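Long-range contacts in hypothetical protein BP2299 (Bordetella pertussis Tohama I, PDB 2FQP), which is of unknown function but folds as a small double-stranded beta-helix cupin that binds a zinc ion through a cluster of histidines: residues Val20-Phe25 / Glu86-Glu91; Val41-Thr46 / Val90-Lys95. One frame throughout, in Å; residues are numbered along the deposited sequence.

Contact 1. Residues Val20-Phe25 / Glu86-Glu91; sequences VTEWRF and EFVFVE
The F89 ring carries W23 CB over one face, a CH-pi contact with CB 4.2 Å from the ring centroid, while CE1 of F87 lies in plane at its edge. W23 and F89 run side by side, W23 CD1 3.8 Å from F89 CE1, with the planes inclined at 39°. F25 crosses F89 on its CE2 side, its CE1 3.4 Å from F89 CE2, and completes an aromatic cluster. The chi1 of F89, 65°, sets CG between backbone N and carbonyl carbon and brings the ring toward strand 18-25. The indole takes CG2 of T21 on one face and a water in plane at its edge; that water accepts from NE1 and donates to E91 OE1 (2.6 Å), bridging two groups that do not bond directly. On the sheet face of E22 and V88, R24 forms a salt bridge with E86, gripping it side-on: NE meets OE2 at 2.9 Å from above the carboxylate plane, NH2 meets OE1 on its syn side at 3.2 Å, and both oxygens lie near the guanidinium plane. Six backbone hydrogen bonds, two each for T21-E91, W23-F89 and F25-F87, join the antiparallel strands. Strand 18-25 is flanked beyond by strand 8-14, whose P9 touches T21 and W23; strand 87-94 continues to strand 40-44, and L50 of strand 48-54 packs on F87 and F89.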
ATOM      1  N   VAL A  20      -0.460   8.201  -5.797  1.00 10.05           N
ATOM      2  CA  VAL A  20      -0.350   6.766  -5.584  1.00 10.06           C
ATOM      3  C   VAL A  20      -0.292   6.112  -6.943  1.00  9.29           C
ATOM      4  O   VAL A  20      -1.210   6.243  -7.722  1.00 10.90           O
ATOM      5  CB  VAL A  20      -1.550   6.222  -4.778  1.00  9.16           C
ATOM      6  CG1 VAL A  20      -1.448   4.736  -4.571  1.00 11.01           C
ATOM      7  CG2 VAL A  20      -1.665   6.931  -3.462  1.00 11.17           C
ATOM      8  N   THR A  21       0.785   5.379  -7.195  1.00 10.94           N
ATOM      9  CA  THR A  21       1.053   4.782  -8.476  1.00 10.78           C
ATOM     10  C   THR A  21       1.272   3.278  -8.278  1.00 11.97           C
ATOM     11  O   THR A  21       2.057   2.899  -7.436  1.00 11.34           O
ATOM     12  CB  THR A  21       2.287   5.428  -9.131  1.00 13.51           C
ATOM     13  OG1 THR A  21       2.070   6.853  -9.301  1.00 12.48           O
ATOM     14  CG2 THR A  21       2.570   4.797 -10.506  1.00 12.13           C
ATOM     15  N   GLU A  22       0.554   2.449  -9.038  1.00  8.51           N
ATOM     16  CA  GLU A  22       0.834   1.020  -9.105  1.00  8.38           C
ATOM     17  C   GLU A  22       1.926   0.866 -10.149  1.00  8.68           C
ATOM     18  O   GLU A  22       1.779   1.358 -11.286  1.00  9.75           O
ATOM     19  CB  GLU A  22      -0.390   0.232  -9.561  1.00 10.10           C
ATOM     20  CG  GLU A  22      -0.121  -1.214  -9.905  1.00 11.29           C
ATOM     21  CD  GLU A  22      -1.242  -1.833 -10.672  1.00 14.27           C
ATOM     22  OE1 GLU A  22      -1.456  -1.385 -11.835  1.00 17.92           O
ATOM     23  OE2 GLU A  22      -1.946  -2.705 -10.096  1.00 15.60           O
ATOM     24  N   TRP A  23       2.971   0.144  -9.790  1.00 10.10           N
ATOM     25  CA  TRP A  23       4.081  -0.163 -10.694  1.00 10.56           C
ATOM     26  C   TRP A  23       4.077  -1.651 -10.983  1.00 10.22           C
ATOM     27  O   TRP A  23       4.167  -2.473 -10.067  1.00  8.29           O
ATOM     28  CB  TRP A  23       5.427   0.259 -10.081  1.00 14.36           C
ATOM     29  CG  TRP A  23       5.672   1.723 -10.154  1.00 15.82           C
ATOM     30  CD1 TRP A  23       5.386   2.654  -9.202  1.00 17.20           C
ATOM     31  CD2 TRP A  23       6.231   2.437 -11.256  1.00  9.32           C
ATOM     32  NE1 TRP A  23       5.730   3.904  -9.635  1.00 14.09           N
ATOM     33  CE2 TRP A  23       6.270   3.806 -10.886  1.00 11.70           C
ATOM     34  CE3 TRP A  23       6.696   2.055 -12.529  1.00 14.45           C
ATOM     35  CZ2 TRP A  23       6.745   4.815 -11.756  1.00 17.06           C
ATOM     36  CZ3 TRP A  23       7.198   3.040 -13.388  1.00 13.91           C
ATOM     37  CH2 TRP A  23       7.221   4.417 -12.985  1.00 19.60           C
ATOM     38  N   ARG A  24       3.898  -2.016 -12.255  1.00 11.41           N
ATOM     39  CA  ARG A  24       3.856  -3.426 -12.640  1.00 10.13           C
ATOM     40  C   ARG A  24       5.064  -3.785 -13.498  1.00  9.88           C
ATOM     41  O   ARG A  24       5.253  -3.251 -14.598  1.00 12.25           O
ATOM     42  CB  ARG A  24       2.524  -3.797 -13.354  1.00  9.56           C
ATOM     43  CG  ARG A  24       1.285  -3.698 -12.484  1.00 12.27           C
ATOM     44  CD  ARG A  24      -0.031  -3.932 -13.289  1.00 17.05           C
ATOM     45  NE  ARG A  24      -0.127  -5.319 -13.712  1.00 22.63           N
ATOM     46  CZ  ARG A  24      -1.252  -5.910 -14.133  1.00 28.57           C
ATOM     47  NH1 ARG A  24      -2.406  -5.246 -14.183  1.00 25.30           N
ATOM     48  NH2 ARG A  24      -1.230  -7.199 -14.496  1.00 29.55           N
ATOM     49  N   PHE A  25       5.886  -4.707 -12.995  1.00 11.95           N
ATOM     50  CA  PHE A  25       7.117  -5.096 -13.657  1.00 11.26           C
ATOM     51  C   PHE A  25       6.949  -6.370 -14.422  1.00 12.24           C
ATOM     52  O   PHE A  25       6.662  -7.376 -13.834  1.00 11.06           O
ATOM     53  CB  PHE A  25       8.229  -5.334 -12.617  1.00 10.28           C
ATOM     54  CG  PHE A  25       8.712  -4.095 -11.934  1.00 11.25           C
ATOM     55  CD1 PHE A  25       7.913  -3.436 -10.974  1.00 11.88           C
ATOM     56  CD2 PHE A  25       9.993  -3.611 -12.167  1.00  6.94           C
ATOM     57  CE1 PHE A  25       8.350  -2.322 -10.341  1.00 13.12           C
ATOM     58  CE2 PHE A  25      10.431  -2.421 -11.510  1.00  7.47           C
ATOM     59  CZ  PHE A  25       9.594  -1.792 -10.621  1.00 13.07           C
ATOM     60  N   GLU A  86       5.718 -11.526 -13.002  1.00 14.72           N
ATOM     61  CA  GLU A  86       5.418 -10.106 -12.826  1.00 16.48           C
ATOM     62  C   GLU A  86       5.563  -9.762 -11.375  1.00 14.82           C
ATOM     63  O   GLU A  86       5.182 -10.569 -10.521  1.00 14.69           O
ATOM     64  CB  GLU A  86       3.989  -9.818 -13.276  1.00 15.28           C
ATOM     65  CG  GLU A  86       3.576  -8.361 -13.199  1.00 17.55           C
ATOM     66  CD  GLU A  86       2.250  -8.093 -13.872  1.00 21.39           C
ATOM     67  OE1 GLU A  86       1.380  -8.975 -13.805  1.00 20.69           O
ATOM     68  OE2 GLU A  86       2.085  -7.007 -14.482  1.00 24.98           O
ATOM     69  N   PHE A  87       6.113  -8.583 -11.105  1.00 13.35           N
ATOM     70  CA  PHE A  87       6.247  -8.048  -9.751  1.00 10.51           C
ATOM     71  C   PHE A  87       5.472  -6.752  -9.659  1.00  9.98           C
ATOM     72  O   PHE A  87       5.559  -5.907 -10.550  1.00 11.69           O
ATOM     73  CB  PHE A  87       7.715  -7.770  -9.364  1.00 11.49           C
ATOM     74  CG  PHE A  87       7.879  -7.519  -7.918  1.00  9.83           C
ATOM     75  CD1 PHE A  87       7.563  -6.281  -7.361  1.00 12.47           C
ATOM     76  CD2 PHE A  87       8.292  -8.561  -7.065  1.00 12.93           C
ATOM     77  CE1 PHE A  87       7.631  -6.057  -5.986  1.00 10.87           C
ATOM     78  CE2 PHE A  87       8.409  -8.346  -5.707  1.00 10.00           C
ATOM     79  CZ  PHE A  87       8.084  -7.083  -5.155  1.00 16.13           C
ATOM     80  N   VAL A  88       4.689  -6.593  -8.591  1.00 10.93           N
ATOM     81  CA  VAL A  88       3.837  -5.411  -8.460  1.00  9.62           C
ATOM     82  C   VAL A  88       4.019  -4.770  -7.081  1.00 10.74           C
ATOM     83  O   VAL A  88       4.141  -5.465  -6.089  1.00 11.23           O
ATOM     84  CB  VAL A  88       2.357  -5.793  -8.681  1.00  9.79           C
ATOM     85  CG1 VAL A  88       1.449  -4.544  -8.576  1.00 10.78           C
ATOM     86  CG2 VAL A  88       2.175  -6.511 -10.020  1.00 13.34           C
ATOM     87  N   PHE A  89       4.117  -3.441  -7.058  1.00 10.74           N
ATOM     88  CA  PHE A  89       4.016  -2.665  -5.836  1.00  7.97           C
ATOM     89  C   PHE A  89       3.247  -1.376  -6.047  1.00 10.32           C
ATOM     90  O   PHE A  89       3.110  -0.889  -7.174  1.00 11.02           O
ATOM     91  CB  PHE A  89       5.373  -2.412  -5.116  1.00  8.01           C
ATOM     92  CG  PHE A  89       6.380  -1.559  -5.876  1.00  9.73           C
ATOM     93  CD1 PHE A  89       6.280  -0.144  -5.898  1.00  9.32           C
ATOM     94  CD2 PHE A  89       7.518  -2.141  -6.435  1.00  9.85           C
ATOM     95  CE1 PHE A  89       7.262   0.623  -6.564  1.00 14.66           C
ATOM     96  CE2 PHE A  89       8.484  -1.381  -7.063  1.00 14.47           C
ATOM     97  CZ  PHE A  89       8.358  -0.009  -7.147  1.00  9.70           C
ATOM     98  N   VAL A  90       2.704  -0.878  -4.939  1.00 10.59           N
ATOM     99  CA  VAL A  90       2.012   0.376  -4.894  1.00  8.03           C
ATOM    100  C   VAL A  90       2.918   1.384  -4.175  1.00  9.73           C
ATOM    101  O   VAL A  90       3.392   1.125  -3.067  1.00 11.68           O
ATOM    102  CB  VAL A  90       0.619   0.255  -4.217  1.00  8.17           C
ATOM    103  CG1 VAL A  90      -0.010   1.641  -3.995  1.00 15.06           C
ATOM    104  CG2 VAL A  90      -0.293  -0.606  -5.094  1.00  9.15           C
ATOM    105  N   GLU A  91       3.169   2.498  -4.854  1.00  9.78           N
ATOM    106  CA  GLU A  91       4.028   3.544  -4.359  1.00 10.61           C
ATOM    107  C   GLU A  91       3.196   4.785  -4.010  1.00 10.60           C
ATOM    108  O   GLU A  91       2.432   5.275  -4.826  1.00 13.48           O
ATOM    109  CB  GLU A  91       5.106   3.884  -5.405  1.00 10.70           C
ATOM    110  CG  GLU A  91       6.286   4.672  -4.853  1.00 20.07           C
ATOM    111  CD  GLU A  91       7.515   4.590  -5.810  1.00 16.70           C
ATOM    112  OE1 GLU A  91       7.578   5.395  -6.741  1.00 20.10           O
ATOM    113  OE2 GLU A  91       8.344   3.676  -5.652  1.00 24.48           O
TER
HETATM  114  O   HOH W   1       5.543   6.344  -7.984  1.00 12.17           O
HETATM  115  O   HOH W   2       3.829  -5.667 -16.438  1.00 24.98           O

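Contact 2. Residues Val41-Thr46 / Val90-Lys95; sequences VVVPMT and VEIEIK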
ATOM      1  N   VAL A  41       6.147   5.843   0.298  1.00  9.79           N
ATOM      2  CA  VAL A  41       5.861   4.571   0.903  1.00  8.93           C
ATOM      3  C   VAL A  41       5.693   3.503  -0.164  1.00  8.75           C
ATOM      4  O   VAL A  41       5.066   3.748  -1.153  1.00  8.83           O
ATOM      5  CB  VAL A  41       4.555   4.659   1.759  1.00  9.15           C
ATOM      6  CG1 VAL A  41       4.200   3.305   2.283  1.00 16.36           C
ATOM      7  CG2 VAL A  41       4.723   5.690   2.899  1.00 12.43           C
ATOM      8  N   VAL A  42       6.322   2.330   0.026  1.00  9.80           N
ATOM      9  CA  VAL A  42       6.177   1.232  -0.889  1.00  9.41           C
ATOM     10  C   VAL A  42       5.345   0.172  -0.185  1.00 10.57           C
ATOM     11  O   VAL A  42       5.719  -0.270   0.908  1.00  9.12           O
ATOM     12  CB  VAL A  42       7.574   0.661  -1.292  1.00  8.43           C
ATOM     13  CG1 VAL A  42       7.448  -0.610  -2.128  1.00 10.44           C
ATOM     14  CG2 VAL A  42       8.410   1.728  -2.005  1.00 13.87           C
ATOM     15  N   VAL A  43       4.209  -0.189  -0.781  1.00  8.92           N
ATOM     16  CA  VAL A  43       3.451  -1.352  -0.339  1.00  9.37           C
ATOM     17  C   VAL A  43       3.583  -2.463  -1.382  1.00 11.16           C
ATOM     18  O   VAL A  43       2.955  -2.403  -2.425  1.00 10.77           O
ATOM     19  CB  VAL A  43       1.937  -1.032  -0.164  1.00 10.32           C
ATOM     20  CG1 VAL A  43       1.230  -2.250   0.392  1.00 10.04           C
ATOM     21  CG2 VAL A  43       1.700   0.191   0.770  1.00 12.03           C
ATOM     22  N   PRO A  44       4.435  -3.467  -1.118  1.00  7.66           N
ATOM     23  CA  PRO A  44       4.545  -4.537  -2.089  1.00  9.87           C
ATOM     24  C   PRO A  44       3.263  -5.346  -2.236  1.00  7.77           C
ATOM     25  O   PRO A  44       2.590  -5.627  -1.240  1.00 10.64           O
ATOM     26  CB  PRO A  44       5.672  -5.413  -1.514  1.00 11.07           C
ATOM     27  CG  PRO A  44       6.399  -4.536  -0.597  1.00  7.31           C
ATOM     28  CD  PRO A  44       5.336  -3.693   0.020  1.00  7.23           C
HETATM   29  N   MSE A  45       2.940  -5.715  -3.465  1.00 10.28           N
HETATM   30  CA  MSE A  45       1.768  -6.549  -3.767  1.00  9.78           C
HETATM   31  C   MSE A  45       2.189  -7.973  -4.122  1.00 11.83           C
HETATM   32  O   MSE A  45       1.351  -8.840  -4.319  1.00 11.91           O
HETATM   33  CB  MSE A  45       0.958  -5.934  -4.900  1.00 10.49           C
HETATM   34  CG  MSE A  45       0.394  -4.565  -4.684  1.00  9.12           C
HETATM   35 SE   MSE A  45      -0.631  -4.355  -3.017  1.00 15.42          SE
HETATM   36  CE  MSE A  45      -1.803  -5.763  -3.374  1.00  9.97           C
ATOM     37  N   THR A  46       3.498  -8.185  -4.222  1.00 11.51           N
ATOM     38  CA  THR A  46       4.131  -9.414  -4.616  1.00 12.19           C
ATOM     39  C   THR A  46       5.224  -9.680  -3.608  1.00 13.17           C
ATOM     40  O   THR A  46       5.904  -8.767  -3.159  1.00 11.31           O
ATOM     41  CB  THR A  46       4.813  -9.277  -5.978  1.00 14.20           C
ATOM     42  OG1 THR A  46       3.879  -8.778  -6.946  1.00 16.80           O
ATOM     43  CG2 THR A  46       5.399 -10.601  -6.407  1.00 21.99           C
ATOM     44  N   VAL A  90       2.704  -0.878  -4.939  1.00 10.59           N
ATOM     45  CA  VAL A  90       2.012   0.376  -4.894  1.00  8.03           C
ATOM     46  C   VAL A  90       2.918   1.384  -4.175  1.00  9.73           C
ATOM     47  O   VAL A  90       3.392   1.125  -3.067  1.00 11.68           O
ATOM     48  CB  VAL A  90       0.619   0.255  -4.217  1.00  8.17           C
ATOM     49  CG1 VAL A  90      -0.010   1.641  -3.995  1.00 15.06           C
ATOM     50  CG2 VAL A  90      -0.293  -0.606  -5.094  1.00  9.15           C
ATOM     51  N   GLU A  91       3.169   2.498  -4.854  1.00  9.78           N
ATOM     52  CA  GLU A  91       4.028   3.544  -4.359  1.00 10.61           C
ATOM     53  C   GLU A  91       3.196   4.785  -4.010  1.00 10.60           C
ATOM     54  O   GLU A  91       2.432   5.275  -4.826  1.00 13.48           O
ATOM     55  CB  GLU A  91       5.106   3.884  -5.405  1.00 10.70           C
ATOM     56  CG  GLU A  91       6.286   4.672  -4.853  1.00 20.07           C
ATOM     57  CD  GLU A  91       7.515   4.590  -5.810  1.00 16.70           C
ATOM     58  OE1 GLU A  91       7.578   5.395  -6.741  1.00 20.10           O
ATOM     59  OE2 GLU A  91       8.344   3.676  -5.652  1.00 24.48           O
ATOM     60  N   ILE A  92       3.346   5.260  -2.773  1.00 11.49           N
ATOM     61  CA  ILE A  92       2.564   6.402  -2.246  1.00  8.52           C
ATOM     62  C   ILE A  92       3.518   7.549  -1.982  1.00 10.83           C
ATOM     63  O   ILE A  92       4.324   7.495  -1.051  1.00 10.21           O
ATOM     64  CB  ILE A  92       1.825   6.058  -0.933  1.00 10.02           C
ATOM     65  CG1 ILE A  92       0.844   4.914  -1.132  1.00 12.82           C
ATOM     66  CG2 ILE A  92       1.045   7.274  -0.409  1.00 12.61           C
ATOM     67  CD1 ILE A  92       1.272   3.632  -0.501  1.00 23.23           C
ATOM     68  N   GLU A  93       3.476   8.557  -2.841  1.00 12.94           N
ATOM     69  CA  GLU A  93       4.381   9.693  -2.713  1.00 11.93           C
ATOM     70  C   GLU A  93       3.637  10.782  -1.934  1.00 13.65           C
ATOM     71  O   GLU A  93       2.451  11.068  -2.200  1.00 11.67           O
ATOM     72  CB  GLU A  93       4.844  10.213  -4.072  1.00 13.59           C
ATOM     73  CG  GLU A  93       5.669   9.243  -4.895  1.00 12.21           C
ATOM     74  CD  GLU A  93       6.088   9.897  -6.166  1.00 14.75           C
ATOM     75  OE1 GLU A  93       5.256   9.936  -7.093  1.00 17.43           O
ATOM     76  OE2 GLU A  93       7.209  10.436  -6.217  1.00 13.88           O
ATOM     77  N   ILE A  94       4.353  11.408  -1.006  1.00 14.04           N
ATOM     78  CA  ILE A  94       3.767  12.391  -0.102  1.00 13.37           C
ATOM     79  C   ILE A  94       4.126  13.781  -0.582  1.00 13.37           C
ATOM     80  O   ILE A  94       5.302  14.136  -0.646  1.00 12.48           O
ATOM     81  CB  ILE A  94       4.292  12.172   1.352  1.00 14.88           C
ATOM     82  CG1 ILE A  94       4.101  10.719   1.799  1.00 13.54           C
ATOM     83  CG2 ILE A  94       3.637  13.134   2.309  1.00 20.36           C
ATOM     84  CD1 ILE A  94       2.717  10.180   1.610  1.00 23.57           C
ATOM     85  N   LYS A  95       3.123  14.575  -0.949  1.00 13.54           N
ATOM     86  CA  LYS A  95       3.388  15.880  -1.528  1.00 14.37           C
ATOM     87  C   LYS A  95       3.776  16.846  -0.414  1.00 16.04           C
ATOM     88  O   LYS A  95       3.355  16.699   0.750  1.00 20.08           O
ATOM     89  CB  LYS A  95       2.162  16.409  -2.293  1.00 12.35           C
ATOM     90  CG  LYS A  95       1.691  15.459  -3.397  1.00 13.33           C
ATOM     91  CD  LYS A  95       0.832  16.109  -4.445  1.00 15.16           C
ATOM     92  CE  LYS A  95       0.443  15.077  -5.536  1.00 10.44           C
ATOM     93  NZ  LYS A  95      -0.470  15.569  -6.506  1.00 12.95           N
TER
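V43 N donates to V90 O at 2.8 Å, almost straight at 171° and nearly along the carbonyl direction. The bond belongs to an antiparallel pairing inside the double-stranded beta-helix of the cupin fold, where strands 40-44 and 87-94 are neighbours in one sheet. The reverse bond, from V90 N to V43 O, is 3.0 Å long and straighter still at the hydrogen, yet its donor stands well out of the V43 carbonyl plane, by 34°. Two residues along, V41 and I92 exchange a second pair of backbone bonds, so two hydrogen-bonded pairs enclose the non-hydrogen-bonded pair V42-E91. There the CA of E91 approaches V41 O and the CA of V42 approaches V90 O as CA-H...O contacts.

V41, V43, V90 and I92 share one face of the sheet and build a wholly apolar surface. V41 and I92 run alongside each other, both off that face, and V43 slants across I92. The second subunit packs on this surface: its I92 meets I92, and its V18 meets V41, so these aliphatic groups are part of the dimer interface. M45, present as selenomethionine, follows the strand, and its first torsion, with CG anti to the carbonyl carbon, sets CG 4.0 Å from V90 CG2; its backbone O takes a hydrogen bond from R65 of the second subunit. The other face holds V42 and E91, whose side chains touch through V42 CG2 and E91 OE2 (4.1 Å); the E91 side chain lies about 4 Å from the zinc. I92 CG1 is anti to the carbonyl carbon (chi1 -60°), and from it the terminal CD1 reaches over to V43 CG2, 3.7 Å away.

In the fold
Contacts 1 and 2 use the two edges of strand 87-94, which is thereby the middle strand of three: 20-25 pairs along one edge and 41-46 along the other. V90 and E91 belong to both, and the centres are 8 Å apart. Two further links, one between backbones and one to a side-chain hydroxyl, tie them: V88 O lies 2.9 Å from M45 N, and V88 N lies 2.9 Å from T46 OG1, both probable hydrogen bonds. The face bearing F89, V42 and E91 looks into the barrel, where H34, H36 and H77 bind zinc; the E91 side chain is about 4 Å from the metal, and an acetate lies about 4 Å from the side chains of F89 and V42. On the other face V90 packs on V43 of the second subunit.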